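Local coordinates for protein glypican-1 (Homo sapiens, PDB 4YWT) that acts as a cell-surface proteoglycan that bears heparan sulfate chains, through which it binds alpha-4 (V) collagen and takes part in Schwann cell myelination, at residues E52-H57 with Q63-C68; R59-G64 with E71-L76. The protein carries 3 engineered substitutions. All coordinates share one frame; numbering follows the deposited sequence.

Contact 1 (E52-H57 with Q63-C68)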
loop_
_atom_site.group_PDB
_atom_site.type_symbol
_atom_site.label_atom_id
_atom_site.label_comp_id
_atom_site.label_asym_id
_atom_site.label_seq_id
_atom_site.Cartn_x
_atom_site.Cartn_y
_atom_site.Cartn_z
ATOM N N GLU A 52 19.930 -40.419 25.710
ATOM C CA GLU A 52 20.778 -39.497 24.969
ATOM C C GLU A 52 21.892 -40.253 24.248
ATOM O O GLU A 52 22.638 -41.010 24.869
ATOM C CB GLU A 52 21.355 -38.451 25.925
ATOM C CG GLU A 52 22.041 -37.271 25.272
ATOM C CD GLU A 52 22.248 -36.129 26.249
ATOM O OE1 GLU A 52 23.407 -35.708 26.445
ATOM O OE2 GLU A 52 21.246 -35.657 26.827
ATOM N N ILE A 53 22.006 -40.043 22.940
ATOM C CA ILE A 53 22.973 -40.784 22.132
ATOM C C ILE A 53 24.054 -39.876 21.550
ATOM O O ILE A 53 24.055 -38.668 21.783
ATOM C CB ILE A 53 22.285 -41.536 20.973
ATOM C CG1 ILE A 53 21.690 -40.545 19.970
ATOM C CG2 ILE A 53 21.220 -42.481 21.506
ATOM C CD1 ILE A 53 21.174 -41.191 18.701
ATOM N N SER A 54 24.968 -40.472 20.788
ATOM C CA SER A 54 26.067 -39.731 20.177
ATOM C C SER A 54 25.583 -38.935 18.967
ATOM O O SER A 54 24.696 -39.374 18.236
ATOM C CB SER A 54 27.195 -40.683 19.774
ATOM O OG SER A 54 28.414 -39.983 19.598
ATOM N N GLY A 55 26.181 -37.767 18.759
ATOM C CA GLY A 55 25.688 -36.810 17.783
ATOM C C GLY A 55 26.416 -36.737 16.456
ATOM O O GLY A 55 26.363 -35.705 15.789
ATOM N N GLU A 56 27.117 -37.805 16.081
ATOM C CA GLU A 56 27.887 -37.823 14.835
ATOM C C GLU A 56 27.066 -37.395 13.616
ATOM O O GLU A 56 27.559 -36.676 12.747
ATOM C CB GLU A 56 28.483 -39.220 14.584
ATOM C CG GLU A 56 27.456 -40.295 14.235
ATOM C CD GLU A 56 27.896 -41.208 13.102
ATOM O OE1 GLU A 56 28.920 -41.912 13.239
ATOM O OE2 GLU A 56 27.211 -41.201 12.056
ATOM N N HIS A 57 25.811 -37.826 13.572
ATOM C CA HIS A 57 25.011 -37.778 12.356
ATOM C C HIS A 57 24.437 -36.406 12.042
ATOM O O HIS A 57 23.996 -36.161 10.917
ATOM C CB HIS A 57 23.873 -38.788 12.470
ATOM C CG HIS A 57 23.002 -38.570 13.666
ATOM N ND1 HIS A 57 23.418 -38.844 14.950
ATOM C CD2 HIS A 57 21.742 -38.082 13.774
ATOM C CE1 HIS A 57 22.449 -38.547 15.798
ATOM N NE2 HIS A 57 21.422 -38.082 15.109
ATOM N N GLN A 63 27.321 -30.635 16.706
ATOM C CA GLN A 63 27.533 -32.035 17.030
ATOM C C GLN A 63 27.913 -32.213 18.494
ATOM O O GLN A 63 28.875 -31.626 18.989
ATOM C CB GLN A 63 28.591 -32.641 16.108
ATOM C CG GLN A 63 28.007 -33.123 14.785
ATOM C CD GLN A 63 29.025 -33.183 13.666
ATOM O OE1 GLN A 63 30.217 -32.965 13.880
ATOM N NE2 GLN A 63 28.556 -33.480 12.458
ATOM N N GLY A 64 27.126 -33.039 19.172
ATOM C CA GLY A 64 27.250 -33.278 20.595
ATOM C C GLY A 64 26.170 -34.279 20.944
ATOM O O GLY A 64 25.391 -34.667 20.075
ATOM N N TYR A 65 26.106 -34.698 22.202
ATOM C CA TYR A 65 25.158 -35.735 22.585
ATOM C C TYR A 65 23.720 -35.248 22.447
ATOM O O TYR A 65 23.347 -34.201 22.978
ATOM C CB TYR A 65 25.447 -36.213 24.007
ATOM C CG TYR A 65 26.701 -37.048 24.070
ATOM C CD1 TYR A 65 26.744 -38.307 23.487
ATOM C CD2 TYR A 65 27.853 -36.567 24.677
ATOM C CE1 TYR A 65 27.889 -39.075 23.525
ATOM C CE2 TYR A 65 29.007 -37.326 24.718
ATOM C CZ TYR A 65 29.018 -38.580 24.142
ATOM O OH TYR A 65 30.161 -39.345 24.179
ATOM N N THR A 66 22.922 -36.024 21.721
ATOM C CA THR A 66 21.610 -35.576 21.276
ATOM C C THR A 66 20.523 -36.634 21.421
ATOM O O THR A 66 20.803 -37.832 21.454
ATOM C CB THR A 66 21.658 -35.135 19.799
ATOM O OG1 THR A 66 20.334 -34.816 19.350
ATOM C CG2 THR A 66 22.224 -36.250 18.932
ATOM N N CYS A 67 19.280 -36.174 21.518
ATOM C CA CYS A 67 18.120 -37.056 21.512
ATOM C C CYS A 67 17.521 -37.175 20.115
ATOM O O CYS A 67 16.491 -37.820 19.928
ATOM C CB CYS A 67 17.060 -36.560 22.495
ATOM S SG CYS A 67 17.476 -36.854 24.223
ATOM N N CYS A 68 18.159 -36.536 19.140
ATOM C CA CYS A 68 17.635 -36.506 17.778
ATOM C C CYS A 68 18.387 -37.436 16.832
ATOM O O CYS A 68 19.617 -37.499 16.852
ATOM C CB CYS A 68 17.676 -35.078 17.227
ATOM S SG CYS A 68 16.462 -33.954 17.952
#

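Contact 2 (R59-G64 with E71-L76)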
loop_
_atom_site.group_PDB
_atom_site.type_symbol
_atom_site.label_atom_id
_atom_site.label_comp_id
_atom_site.label_asym_id
_atom_site.label_seq_id
_atom_site.Cartn_x
_atom_site.Cartn_y
_atom_site.Cartn_z
ATOM N N ARG A 59 23.520 -33.052 10.803
ATOM C CA ARG A 59 23.916 -32.166 9.716
ATOM C C ARG A 59 23.834 -30.693 10.110
ATOM O O ARG A 59 24.652 -29.882 9.679
ATOM C CB ARG A 59 23.063 -32.435 8.475
ATOM C CG ARG A 59 23.261 -33.829 7.891
ATOM C CD ARG A 59 24.610 -33.968 7.183
ATOM N NE ARG A 59 24.697 -33.152 5.973
ATOM C CZ ARG A 59 25.805 -32.991 5.255
ATOM N NH1 ARG A 59 26.931 -33.591 5.620
ATOM N NH2 ARG A 59 25.788 -32.232 4.168
ATOM N N ILE A 60 22.838 -30.354 10.925
ATOM C CA ILE A 60 22.561 -28.957 11.255
ATOM C C ILE A 60 22.956 -28.591 12.684
ATOM O O ILE A 60 23.842 -27.762 12.894
ATOM C CB ILE A 60 21.071 -28.619 11.053
ATOM C CG1 ILE A 60 20.638 -28.951 9.624
ATOM C CG2 ILE A 60 20.808 -27.153 11.365
ATOM C CD1 ILE A 60 19.149 -29.163 9.470
ATOM N N CYS A 61 22.279 -29.194 13.659
ATOM C CA CYS A 61 22.566 -28.938 15.067
ATOM C C CYS A 61 24.028 -29.220 15.386
ATOM O O CYS A 61 24.608 -30.163 14.845
ATOM C CB CYS A 61 21.659 -29.785 15.966
ATOM S SG CYS A 61 19.891 -29.486 15.745
ATOM N N PRO A 62 24.630 -28.394 16.258
ATOM C CA PRO A 62 26.027 -28.576 16.666
ATOM C C PRO A 62 26.262 -29.988 17.178
ATOM O O PRO A 62 25.471 -30.482 17.982
ATOM C CB PRO A 62 26.208 -27.546 17.782
ATOM C CG PRO A 62 25.200 -26.496 17.486
ATOM C CD PRO A 62 24.020 -27.217 16.902
ATOM N N GLN A 63 27.321 -30.635 16.706
ATOM C CA GLN A 63 27.533 -32.035 17.030
ATOM C C GLN A 63 27.913 -32.213 18.494
ATOM O O GLN A 63 28.875 -31.626 18.989
ATOM C CB GLN A 63 28.591 -32.641 16.108
ATOM C CG GLN A 63 28.007 -33.123 14.785
ATOM C CD GLN A 63 29.025 -33.183 13.666
ATOM O OE1 GLN A 63 30.217 -32.965 13.880
ATOM N NE2 GLN A 63 28.556 -33.480 12.458
ATOM N N GLY A 64 27.126 -33.039 19.172
ATOM C CA GLY A 64 27.250 -33.278 20.595
ATOM C C GLY A 64 26.170 -34.279 20.944
ATOM O O GLY A 64 25.391 -34.667 20.075
ATOM N N GLU A 71 16.354 -38.686 10.889
ATOM C CA GLU A 71 14.948 -38.502 10.555
ATOM C C GLU A 71 14.319 -37.422 11.430
ATOM O O GLU A 71 13.546 -36.591 10.950
ATOM C CB GLU A 71 14.183 -39.818 10.707
ATOM C CG GLU A 71 14.599 -40.894 9.714
ATOM C CD GLU A 71 14.137 -42.281 10.125
ATOM O OE1 GLU A 71 13.090 -42.385 10.796
ATOM O OE2 GLU A 71 14.818 -43.267 9.771
ATOM N N MET A 72 14.665 -37.436 12.714
ATOM C CA MET A 72 14.171 -36.437 13.655
ATOM C C MET A 72 14.633 -35.035 13.279
ATOM O O MET A 72 13.831 -34.102 13.233
ATOM C CB MET A 72 14.622 -36.766 15.080
ATOM C CG MET A 72 13.987 -38.013 15.669
ATOM S SD MET A 72 14.506 -38.299 17.371
ATOM C CE MET A 72 13.934 -36.792 18.153
ATOM N N GLU A 73 15.929 -34.896 13.014
ATOM C CA GLU A 73 16.511 -33.605 12.664
ATOM C C GLU A 73 15.877 -33.047 11.393
ATOM O O GLU A 73 15.487 -31.876 11.344
ATOM C CB GLU A 73 18.028 -33.730 12.488
ATOM C CG GLU A 73 18.793 -32.437 12.740
ATOM C CD GLU A 73 20.229 -32.502 12.252
ATOM O OE1 GLU A 73 20.520 -33.328 11.362
ATOM O OE2 GLU A 73 21.069 -31.730 12.762
ATOM N N GLU A 74 15.769 -33.893 10.373
ATOM C CA GLU A 74 15.156 -33.497 9.109
ATOM C C GLU A 74 13.700 -33.075 9.301
ATOM O O GLU A 74 13.283 -32.010 8.828
ATOM C CB GLU A 74 15.244 -34.636 8.091
ATOM C CG GLU A 74 16.647 -34.886 7.559
ATOM C CD GLU A 74 16.709 -36.063 6.603
ATOM O OE1 GLU A 74 15.745 -36.857 6.571
ATOM O OE2 GLU A 74 17.720 -36.191 5.881
ATOM N N ASN A 75 12.936 -33.911 10.000
ATOM C CA ASN A 75 11.530 -33.629 10.275
ATOM C C ASN A 75 11.330 -32.301 11.001
ATOM O O ASN A 75 10.480 -31.493 10.617
ATOM C CB ASN A 75 10.912 -34.764 11.093
ATOM C CG ASN A 75 10.577 -35.978 10.247
ATOM O OD1 ASN A 75 10.265 -35.858 9.062
ATOM N ND2 ASN A 75 10.635 -37.158 10.854
ATOM N N LEU A 76 12.118 -32.080 12.048
ATOM C CA LEU A 76 12.034 -30.845 12.818
ATOM C C LEU A 76 12.450 -29.637 11.981
ATOM O O LEU A 76 11.897 -28.545 12.136
ATOM C CB LEU A 76 12.896 -30.942 14.078
ATOM C CG LEU A 76 12.368 -31.884 15.162
ATOM C CD1 LEU A 76 13.360 -31.996 16.309
ATOM C CD2 LEU A 76 11.011 -31.414 15.666
#

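Contact 1 (E52-H57 with Q63-C68)
His57 NE2 donates to the carbonyl oxygen of Cys68 at 2.6 Å, an imidazole-to-backbone bond that joins the last residues of the two segments, outside their antiparallel register. The oxygen lies at the ring edge, only 1° out of its plane, and the bond is bent at the hydrogen (148°). Chi1 of His57, at 57°, sets CG between the backbone N and the carbonyl carbon, and from there the ring reaches back to the other segment even though its CB leaves the backbone facing away. The ring atom CE1 also passes Thr66 CG2 at 3.9 Å, and that methyl rests on Gly55 CA as well. Further along, Ile53 and Thr66 form a single antiparallel bridge of the hydrogen-bonded type, each N donating to the other's O at 2.9 Å. It is an isolated bridge within the cysteine-rich loop between helix 32-39 and helix 70-129, and the segment 63-68 is tied down by disulfides from Cys67 to Cys31 and from Cys68 to Cys258. Thr66 adds an ST turn, its OG1 accepting from Cys68 N at 2.8 Å while also hydrogen-bonded to Cys258 O. Where Gly55 passes Gly64, the closeness is that of a CA-H...O contact, with Gly55 CA 3.2 Å from Gly64 O. The Tyr65 ring turns its edge to the oxygen of Ile53, CD1 lying 3.2 Å from it. The extended Glu52 side chain crosses Tyr65 at about a right angle, and its OE1 comes to 3.2 Å from Tyr65 CB.

Contact 2 (R59-G64 with E71-L76)
With CG anti to the backbone N (chi1 -154°) and the chain extended beyond CG, Glu73 reaches straight off its helix and delivers its carboxylate to the consecutive backbone N-H groups of Arg59, Ile60 and Cys61. One glutamate on helix 70-129, the long helix of the glypican core protein, thus accepts three successive N-H groups of the loop that precedes it, and the helix holds that loop from its first turn. Both carboxylate oxygens take part. OE1 receives Arg59 N at 3.1 Å on its syn lone pair, the side facing the other oxygen. OE2 accepts twice, from Ile60 N at 2.9 Å and from Cys61 N at 2.9 Å, and the two donors reach it differently: Ile60 N stands above the carboxylate plane, 40° out of it, whereas Cys61 N arrives nearly along the C-O axis. Three bonds, all moderately bent at the hydrogen, should fix the rotation of this buried group, and the backbone dipoles gathered here would be expected to favour its charged form. The Arg59 guanidinium takes no part in the grip, its NE being 6.8 Å from Glu73 OE1. Ile60 CB lies 3.5 Å from Glu73 OE2. Met250 of helix 243-253 touches the side chains of Ile60, Cys61 and Glu73, and the disulfide from Cys61 to Cys255 ties the loop to helix 255-258. On the Cys61 side chain, the sulfur SG passes Glu73 OE2 at 3.9 Å.

Contact 1 and contact 2 have centres about 9 Å apart, near one end of the elongated, mainly helical chain, about 48 and 40 Å from its centre. In chain order, 52-57 comes first, then 59-64, which shares Gln63 and Gly64 with 63-68, and finally 71-76 on helix 70-129. The loop thus folds back on itself in contact 1 and is fastened to the following helix in contact 2. The two meet directly: Cys67 O lies 3.3 Å from Met72 SD, and Cys68 SG packs 4.0 Å from Leu76 CD1. Disulfides from Cys61 to Cys255 and from Cys68 to Cys258 join both to the same later part of the chain, consistent with a covalently braced end of the core protein.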